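Long-range contact in YrbA (Sinorhizobium meliloti 2011, PDB 5NFM), which binds divalent metal cations such as copper through two conserved histidines and belongs to the BolA-like family: residues M1-I14 against Q50-G62. Numbering follows the deposited sequence.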
loop_
_atom_site.group_PDB
_atom_site.type_symbol
_atom_site.label_atom_id
_atom_site.label_comp_id
_atom_site.label_asym_id
_atom_site.label_seq_id
_atom_site.Cartn_x
_atom_site.Cartn_y
_atom_site.Cartn_z
ATOM N N MET A 1 1.335 -12.380 -7.964
ATOM C CA MET A 1 1.384 -10.994 -8.417
ATOM C C MET A 1 2.756 -10.669 -9.000
ATOM O O MET A 1 3.783 -10.886 -8.356
ATOM C CB MET A 1 1.069 -10.044 -7.260
ATOM C CG MET A 1 -0.336 -10.207 -6.694
ATOM S SD MET A 1 -0.723 -9.059 -5.359
ATOM C CE MET A 1 -0.608 -7.488 -6.214
ATOM N N ALA A 2 2.762 -10.150 -10.226
ATOM C CA ALA A 2 4.003 -9.816 -10.897
ATOM C C ALA A 2 4.629 -8.575 -10.267
ATOM O O ALA A 2 3.951 -7.797 -9.586
ATOM C CB ALA A 2 3.739 -9.544 -12.374
ATOM N N PRO A 3 5.923 -8.353 -10.489
ATOM C CA PRO A 3 6.537 -7.136 -9.958
ATOM C C PRO A 3 5.811 -5.907 -10.481
ATOM O O PRO A 3 5.440 -5.826 -11.655
ATOM C CB PRO A 3 7.983 -7.205 -10.459
ATOM C CG PRO A 3 8.216 -8.624 -10.721
ATOM C CD PRO A 3 6.904 -9.168 -11.222
ATOM N N GLY A 4 5.600 -4.953 -9.585
ATOM C CA GLY A 4 4.866 -3.750 -9.909
ATOM C C GLY A 4 3.367 -3.835 -9.699
ATOM O O GLY A 4 2.700 -2.795 -9.707
ATOM N N ASP A 5 2.807 -5.038 -9.525
ATOM C CA ASP A 5 1.357 -5.156 -9.406
ATOM C C ASP A 5 0.848 -4.525 -8.116
ATOM O O ASP A 5 -0.237 -3.936 -8.102
ATOM C CB ASP A 5 0.915 -6.618 -9.476
ATOM C CG ASP A 5 0.888 -7.192 -10.895
ATOM O OD1 ASP A 5 1.086 -6.463 -11.903
ATOM O OD2 ASP A 5 0.635 -8.413 -10.990
ATOM N N ILE A 6 1.595 -4.646 -7.015
ATOM C CA ILE A 6 1.161 -4.016 -5.767
ATOM C C ILE A 6 1.022 -2.512 -5.968
ATOM O O ILE A 6 -0.010 -1.911 -5.642
ATOM C CB ILE A 6 2.132 -4.349 -4.619
ATOM C CG1 ILE A 6 2.142 -5.854 -4.316
ATOM C CG2 ILE A 6 1.758 -3.562 -3.368
ATOM C CD1 ILE A 6 3.289 -6.293 -3.428
ATOM N N GLU A 7 2.067 -1.890 -6.528
ATOM C CA GLU A 7 2.042 -0.454 -6.773
ATOM C C GLU A 7 0.891 -0.079 -7.706
ATOM O O GLU A 7 0.145 0.873 -7.440
ATOM C CB GLU A 7 3.400 -0.005 -7.332
ATOM C CG GLU A 7 3.457 1.473 -7.659
ATOM C CD GLU A 7 4.861 2.074 -7.674
ATOM O OE1 GLU A 7 5.811 1.416 -7.191
ATOM O OE2 GLU A 7 4.982 3.227 -8.160
ATOM N N ASP A 8 0.727 -0.835 -8.800
ATOM C CA ASP A 8 -0.361 -0.566 -9.738
ATOM C C ASP A 8 -1.713 -0.598 -9.029
ATOM O O ASP A 8 -2.569 0.265 -9.264
ATOM C CB ASP A 8 -0.365 -1.613 -10.860
ATOM C CG ASP A 8 0.747 -1.428 -11.898
ATOM O OD1 ASP A 8 1.420 -0.381 -11.928
ATOM O OD2 ASP A 8 0.903 -2.372 -12.711
ATOM N N MET A 9 -1.946 -1.612 -8.194
ATOM C CA MET A 9 -3.254 -1.731 -7.557
ATOM C C MET A 9 -3.500 -0.578 -6.592
ATOM O O MET A 9 -4.613 -0.041 -6.519
ATOM C CB MET A 9 -3.375 -3.079 -6.861
ATOM C CG MET A 9 -3.424 -4.239 -7.844
ATOM S SD MET A 9 -3.902 -5.760 -7.050
ATOM C CE MET A 9 -5.639 -5.377 -6.816
ATOM N N ILE A 10 -2.476 -0.175 -5.840
ATOM C CA ILE A 10 -2.653 0.948 -4.928
ATOM C C ILE A 10 -2.980 2.214 -5.704
ATOM O O ILE A 10 -3.892 2.969 -5.334
ATOM C CB ILE A 10 -1.422 1.120 -4.021
ATOM C CG1 ILE A 10 -1.246 -0.115 -3.133
ATOM C CG2 ILE A 10 -1.574 2.388 -3.185
ATOM C CD1 ILE A 10 0.059 -0.140 -2.341
ATOM N N LYS A 11 -2.263 2.463 -6.801
ATOM C CA LYS A 11 -2.488 3.699 -7.540
ATOM C C LYS A 11 -3.813 3.704 -8.290
ATOM O O LYS A 11 -4.400 4.774 -8.485
ATOM C CB LYS A 11 -1.303 3.975 -8.448
ATOM C CG LYS A 11 -0.081 4.335 -7.604
ATOM C CD LYS A 11 1.165 4.580 -8.414
ATOM C CE LYS A 11 1.036 5.820 -9.267
ATOM N NZ LYS A 11 2.377 6.279 -9.721
ATOM N N ALA A 12 -4.306 2.535 -8.703
ATOM C CA ALA A 12 -5.633 2.470 -9.312
ATOM C C ALA A 12 -6.716 2.732 -8.272
ATOM O O ALA A 12 -7.706 3.420 -8.549
ATOM C CB ALA A 12 -5.852 1.105 -9.960
ATOM N N GLY A 13 -6.541 2.181 -7.070
ATOM C CA GLY A 13 -7.575 2.273 -6.057
ATOM C C GLY A 13 -7.576 3.574 -5.284
ATOM O O GLY A 13 -8.617 3.967 -4.745
ATOM N N ILE A 14 -6.425 4.242 -5.208
ATOM C CA ILE A 14 -6.262 5.497 -4.476
ATOM C C ILE A 14 -5.697 6.504 -5.474
ATOM O O ILE A 14 -4.480 6.754 -5.512
ATOM C CB ILE A 14 -5.365 5.332 -3.235
ATOM C CG1 ILE A 14 -5.847 4.155 -2.372
ATOM C CG2 ILE A 14 -5.346 6.630 -2.434
ATOM C CD1 ILE A 14 -5.004 3.902 -1.134
ATOM N N GLN A 50 -6.570 0.830 6.209
ATOM C CA GLN A 50 -7.770 0.195 5.671
ATOM C C GLN A 50 -7.947 0.516 4.185
ATOM O O GLN A 50 -8.334 -0.356 3.392
ATOM C CB GLN A 50 -9.003 0.638 6.473
ATOM C CG GLN A 50 -10.295 -0.031 6.016
ATOM C CD GLN A 50 -10.258 -1.527 6.271
ATOM O OE1 GLN A 50 -10.121 -1.962 7.427
ATOM N NE2 GLN A 50 -10.351 -2.326 5.214
ATOM N N MET A 51 -7.714 1.774 3.798
ATOM C CA MET A 51 -7.847 2.150 2.390
ATOM C C MET A 51 -6.852 1.398 1.515
ATOM O O MET A 51 -7.168 1.042 0.370
ATOM C CB MET A 51 -7.664 3.657 2.225
ATOM C CG MET A 51 -8.789 4.452 2.859
ATOM S SD MET A 51 -8.551 6.231 2.723
ATOM C CE MET A 51 -8.758 6.457 0.962
ATOM N N VAL A 52 -5.633 1.170 2.020
ATOM C CA VAL A 52 -4.645 0.416 1.250
ATOM C C VAL A 52 -5.060 -1.051 1.128
ATOM O O VAL A 52 -4.998 -1.630 0.038
ATOM C CB VAL A 52 -3.233 0.571 1.845
ATOM C CG1 VAL A 52 -2.234 -0.238 1.004
ATOM C CG2 VAL A 52 -2.823 2.046 1.888
ATOM N N TYR A 53 -5.496 -1.674 2.235
ATOM C CA TYR A 53 -5.985 -3.045 2.125
ATOM C C TYR A 53 -7.115 -3.124 1.100
ATOM O O TYR A 53 -7.155 -4.043 0.268
ATOM C CB TYR A 53 -6.461 -3.594 3.483
ATOM C CG TYR A 53 -5.390 -3.665 4.549
ATOM C CD1 TYR A 53 -4.163 -4.268 4.302
ATOM C CD2 TYR A 53 -5.618 -3.138 5.814
ATOM C CE1 TYR A 53 -3.187 -4.333 5.285
ATOM C CE2 TYR A 53 -4.649 -3.189 6.798
ATOM C CZ TYR A 53 -3.432 -3.781 6.535
ATOM O OH TYR A 53 -2.492 -3.814 7.538
ATOM N N ASN A 54 -8.042 -2.163 1.136
ATOM C CA ASN A 54 -9.137 -2.178 0.168
ATOM C C ASN A 54 -8.600 -2.160 -1.262
ATOM O O ASN A 54 -9.120 -2.861 -2.137
ATOM C CB ASN A 54 -10.049 -0.963 0.354
ATOM C CG ASN A 54 -10.859 -1.002 1.632
ATOM O OD1 ASN A 54 -10.899 -2.012 2.345
ATOM N ND2 ASN A 54 -11.524 0.108 1.920
ATOM N N ALA A 55 -7.583 -1.329 -1.525
ATOM C CA ALA A 55 -7.063 -1.185 -2.882
ATOM C C ALA A 55 -6.457 -2.484 -3.412
ATOM O O ALA A 55 -6.472 -2.720 -4.627
ATOM C CB ALA A 55 -6.031 -0.059 -2.933
ATOM N N LEU A 56 -5.914 -3.328 -2.530
ATOM C CA LEU A 56 -5.373 -4.613 -2.956
ATOM C C LEU A 56 -6.454 -5.642 -3.269
ATOM O O LEU A 56 -6.146 -6.663 -3.892
ATOM C CB LEU A 56 -4.355 -5.158 -1.939
ATOM C CG LEU A 56 -2.888 -4.770 -2.194
ATOM C CD1 LEU A 56 -2.344 -5.455 -3.452
ATOM C CD2 LEU A 56 -2.689 -3.261 -2.276
ATOM N N LYS A 57 -7.702 -5.393 -2.863
ATOM C CA LYS A 57 -8.866 -6.143 -3.329
ATOM C C LYS A 57 -8.744 -7.637 -3.049
ATOM O O LYS A 57 -9.294 -8.465 -3.774
ATOM C CB LYS A 57 -9.189 -5.833 -4.797
ATOM C CG LYS A 57 -9.700 -4.393 -4.985
ATOM C CD LYS A 57 -9.999 -4.069 -6.435
ATOM C CE LYS A 57 -10.331 -2.594 -6.623
ATOM N NZ LYS A 57 -11.643 -2.208 -6.028
ATOM N N GLY A 58 -8.047 -7.992 -1.971
ATOM C CA GLY A 58 -7.884 -9.386 -1.599
ATOM C C GLY A 58 -6.940 -10.171 -2.481
ATOM O O GLY A 58 -6.856 -11.394 -2.340
ATOM N N ASN A 59 -6.217 -9.512 -3.381
ATOM C CA ASN A 59 -5.362 -10.217 -4.326
ATOM C C ASN A 59 -4.044 -10.690 -3.730
ATOM O O ASN A 59 -3.359 -11.510 -4.358
ATOM C CB ASN A 59 -5.095 -9.331 -5.537
ATOM C CG ASN A 59 -6.296 -9.242 -6.445
ATOM O OD1 ASN A 59 -6.908 -10.255 -6.768
ATOM N ND2 ASN A 59 -6.658 -8.040 -6.844
ATOM N N MET A 60 -3.674 -10.203 -2.550
ATOM C CA MET A 60 -2.399 -10.528 -1.922
ATOM C C MET A 60 -2.677 -11.337 -0.655
ATOM O O MET A 60 -3.138 -10.796 0.354
ATOM C CB MET A 60 -1.636 -9.243 -1.610
ATOM C CG MET A 60 -0.250 -9.477 -1.062
ATOM S SD MET A 60 0.553 -7.906 -0.741
ATOM C CE MET A 60 2.217 -8.470 -0.386
ATOM N N GLY A 61 -2.395 -12.635 -0.703
ATOM C CA GLY A 61 -2.600 -13.464 0.472
ATOM C C GLY A 61 -1.721 -13.012 1.627
ATOM O O GLY A 61 -0.587 -12.567 1.438
ATOM N N GLY A 62 -2.257 -13.115 2.838
ATOM C CA GLY A 62 -1.486 -12.781 4.025
ATOM C C GLY A 62 -1.081 -11.326 4.121
ATOM O O GLY A 62 -0.108 -11.005 4.809
HETATM O O HOH W 1 -6.992 -1.397 -6.975
#
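Met9, Ile10 and Gly13 of helix 5-13 meet Ala55 and Leu56 of helix 45-56 where the two longer helices of the BolA-like alpha/beta fold pack on one face of its three-stranded sheet, a worked example of helices brought close by small residues. The axes of 5-13 and 50-56 approach to 8.3 Å, with 111° between their N-to-C directions. Where the backbones come nearest, Gly13 CA is 4.7 Å from Ala55 CA; a CB on Gly13 would clash with the Ala55 methyl. One water donates to both Met9 O and Ala55 O, joining the two backbones beside this point. One residue on, Leu56 spreads its branches: CD2 presses on Ile10 CG1 at 3.6 Å, while CD1 touches Met9 SD and Met1 CE. Towards the sheet, Ile10 CD1 reaches Val52 CG1, and Ile14 CD1 meets Val52 CG2; Ile10 also rests on Val19 and Val52 on Leu69, so the helix contact runs into the sheet core. Met9 has CG anti to its carbonyl carbon (chi1 -68°) and a bend at chi3, which carries the thioether across Leu56 at about a right angle and over the turn 56-59. An alanine at Met9 would remove this thioether and is likely to open a gap over Leu56 CD1. Past the end of helix 45-56, Met60, extended beyond CG, reaches back to helix 5-13 with CE 3.9 Å from Ile6 CD1. Met1, ahead of that helix, crosses Met60 in a further apolar contact, SD to Met60 CB at 3.9 Å; separately, Met1 SD approaches the carbonyl oxygen Asn59 O at 3.7 Å.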